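Local coordinates for protein Dye-decolorizing peroxidase Tfu_3078 (Thermobifida fusca, PDB 5FW4) that uses heme b and hydrogen peroxide to oxidise a wide range of compounds, reacting strongly with anthraquinone dyes and modestly with azo dyes and standard peroxidase substrates, at residues 106-111 and 142-147. Sequence-based numbering, arbitrary orientation.
Sequences AALRSW and VTVGIG
Val-144 meets Leu-108 and Trp-111 where helix 97-120 packs on strand 141-146, at the edge of the four-stranded antiparallel sheet in the N-terminal half of this DyP-type peroxidase, a ferredoxin-like alpha+beta fold with the helix on one face. Over the two segments the helix runs nearly antiparallel to the strand, at 163°, with their axes 10.1 Å apart at closest. The join is wholly apolar and buried, with no hydrogen bond across it. CG1 of Val-144 lies 3.9 Å from Leu-108 CD2 and also comes obliquely to the Trp-111 ring, while CG2 reaches Trp-111 CB at 4.1 Å. With CG1 anti to the backbone N (chi1 179°), both methyls face the helix. Leu-108 CD2 also touches Ile-146 CG1, at 4.2 Å, the two side chains crossing at about a right angle, so one leucine methyl bridges alternate strand residues. Gly-145, between them, pairs through its backbone with Met-185 of strand 184-190, and Ile-146 with Ala-413 of strand 404-414. Strand 184-190 continues the apolar layer: Leu-186 touches both Val-144 and Trp-111, and Phe-184 packs on Leu-108 and stands edge-to-face with the Trp-111 ring. Tyr-422 and Ile-428, near the C-terminus, add to the surroundings of Leu-108. The indole N-H of Trp-111 is satisfied within this buried setting by the carbonyl of Leu-203, which helps fix the turn of the ring. One helical turn back, the carbonyl oxygen of Ala-107 accepts the Trp-111 backbone N-H and sits 3.2 Å above one face of the indole, displaced toward its rim.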
loop_
_atom_site.group_PDB
_atom_site.type_symbol
_atom_site.label_atom_id
_atom_site.label_comp_id
_atom_site.label_asym_id
_atom_site.label_seq_id
_atom_site.Cartn_x
_atom_site.Cartn_y
_atom_site.Cartn_z
ATOM N N ALA A 106 0.131 -25.899 -16.402
ATOM C CA ALA A 106 -0.008 -26.052 -14.957
ATOM C C ALA A 106 -0.390 -24.700 -14.331
ATOM O O ALA A 106 -1.377 -24.594 -13.613
ATOM C CB ALA A 106 1.297 -26.547 -14.359
ATOM N N ALA A 107 0.405 -23.677 -14.626
ATOM C CA ALA A 107 0.178 -22.330 -14.077
ATOM C C ALA A 107 -1.234 -21.934 -14.347
ATOM O O ALA A 107 -1.949 -21.604 -13.425
ATOM C CB ALA A 107 1.142 -21.320 -14.674
ATOM N N LEU A 108 -1.652 -22.028 -15.605
ATOM C CA LEU A 108 -2.953 -21.464 -16.022
ATOM C C LEU A 108 -4.116 -22.261 -15.432
ATOM O O LEU A 108 -5.106 -21.704 -15.007
ATOM C CB LEU A 108 -3.040 -21.346 -17.556
ATOM C CG LEU A 108 -2.172 -20.268 -18.214
ATOM C CD1 LEU A 108 -2.018 -20.513 -19.701
ATOM C CD2 LEU A 108 -2.765 -18.881 -18.002
ATOM N N ARG A 109 -3.991 -23.588 -15.392
ATOM C CA ARG A 109 -4.986 -24.396 -14.718
ATOM C C ARG A 109 -5.093 -24.059 -13.229
ATOM O O ARG A 109 -6.193 -23.894 -12.703
ATOM C CB ARG A 109 -4.694 -25.900 -14.890
ATOM C CG ARG A 109 -5.888 -26.746 -14.479
ATOM C CD ARG A 109 -5.604 -28.228 -14.638
ATOM N NE ARG A 109 -5.681 -28.689 -16.023
ATOM C CZ ARG A 109 -6.800 -29.052 -16.661
ATOM N NH1 ARG A 109 -7.993 -28.967 -16.085
ATOM N NH2 ARG A 109 -6.725 -29.486 -17.912
ATOM N N SER A 110 -3.975 -23.969 -12.526
ATOM C CA SER A 110 -4.035 -23.756 -11.076
ATOM C C SER A 110 -4.699 -22.414 -10.804
ATOM O O SER A 110 -5.559 -22.245 -9.911
ATOM C CB SER A 110 -2.630 -23.707 -10.480
ATOM O OG SER A 110 -1.886 -24.852 -10.786
ATOM N N TRP A 111 -4.285 -21.435 -11.586
ATOM C CA TRP A 111 -4.838 -20.099 -11.377
ATOM C C TRP A 111 -6.317 -20.055 -11.669
ATOM O O TRP A 111 -7.087 -19.494 -10.890
ATOM C CB TRP A 111 -4.069 -19.043 -12.197
ATOM C CG TRP A 111 -2.699 -18.698 -11.666
ATOM C CD1 TRP A 111 -2.302 -18.645 -10.360
ATOM C CD2 TRP A 111 -1.579 -18.262 -12.436
ATOM N NE1 TRP A 111 -0.986 -18.251 -10.273
ATOM C CE2 TRP A 111 -0.518 -18.023 -11.541
ATOM C CE3 TRP A 111 -1.368 -18.052 -13.808
ATOM C CZ2 TRP A 111 0.726 -17.612 -11.969
ATOM C CZ3 TRP A 111 -0.121 -17.674 -14.232
ATOM C CH2 TRP A 111 0.904 -17.434 -13.321
ATOM N N VAL A 142 -10.262 -11.790 -9.408
ATOM C CA VAL A 142 -9.033 -12.268 -9.964
ATOM C C VAL A 142 -9.147 -12.291 -11.474
ATOM O O VAL A 142 -10.121 -12.807 -12.046
ATOM C CB VAL A 142 -8.722 -13.719 -9.451
ATOM C CG1 VAL A 142 -7.370 -14.175 -9.998
ATOM C CG2 VAL A 142 -8.763 -13.734 -7.927
ATOM N N THR A 143 -8.113 -11.769 -12.110
ATOM C CA THR A 143 -7.994 -11.743 -13.552
ATOM C C THR A 143 -6.663 -12.347 -13.953
ATOM O O THR A 143 -5.636 -12.065 -13.323
ATOM C CB THR A 143 -7.984 -10.251 -14.056
ATOM O OG1 THR A 143 -8.910 -9.486 -13.301
ATOM C CG2 THR A 143 -8.345 -10.184 -15.532
ATOM N N VAL A 144 -6.678 -13.152 -15.009
ATOM C CA VAL A 144 -5.476 -13.815 -15.500
ATOM C C VAL A 144 -5.229 -13.429 -16.932
ATOM O O VAL A 144 -6.125 -13.513 -17.751
ATOM C CB VAL A 144 -5.585 -15.340 -15.447
ATOM C CG1 VAL A 144 -4.307 -15.956 -15.990
ATOM C CG2 VAL A 144 -5.883 -15.811 -14.023
ATOM N N GLY A 145 -4.000 -13.020 -17.217
ATOM C CA GLY A 145 -3.618 -12.592 -18.559
ATOM C C GLY A 145 -2.358 -13.272 -19.072
ATOM O O GLY A 145 -1.583 -13.897 -18.314
ATOM N N ILE A 146 -2.173 -13.170 -20.383
ATOM C CA ILE A 146 -1.114 -13.851 -21.061
ATOM C C ILE A 146 -0.353 -12.839 -21.907
ATOM O O ILE A 146 -0.958 -12.132 -22.710
ATOM C CB ILE A 146 -1.726 -14.931 -21.959
ATOM C CG1 ILE A 146 -2.297 -16.064 -21.072
ATOM C CG2 ILE A 146 -0.715 -15.420 -22.995
ATOM C CD1 ILE A 146 -3.324 -16.957 -21.732
ATOM N N GLY A 147 0.967 -12.805 -21.751
ATOM C CA GLY A 147 1.808 -11.939 -22.565
ATOM C C GLY A 147 2.232 -12.627 -23.846
ATOM O O GLY A 147 2.323 -13.892 -23.939
#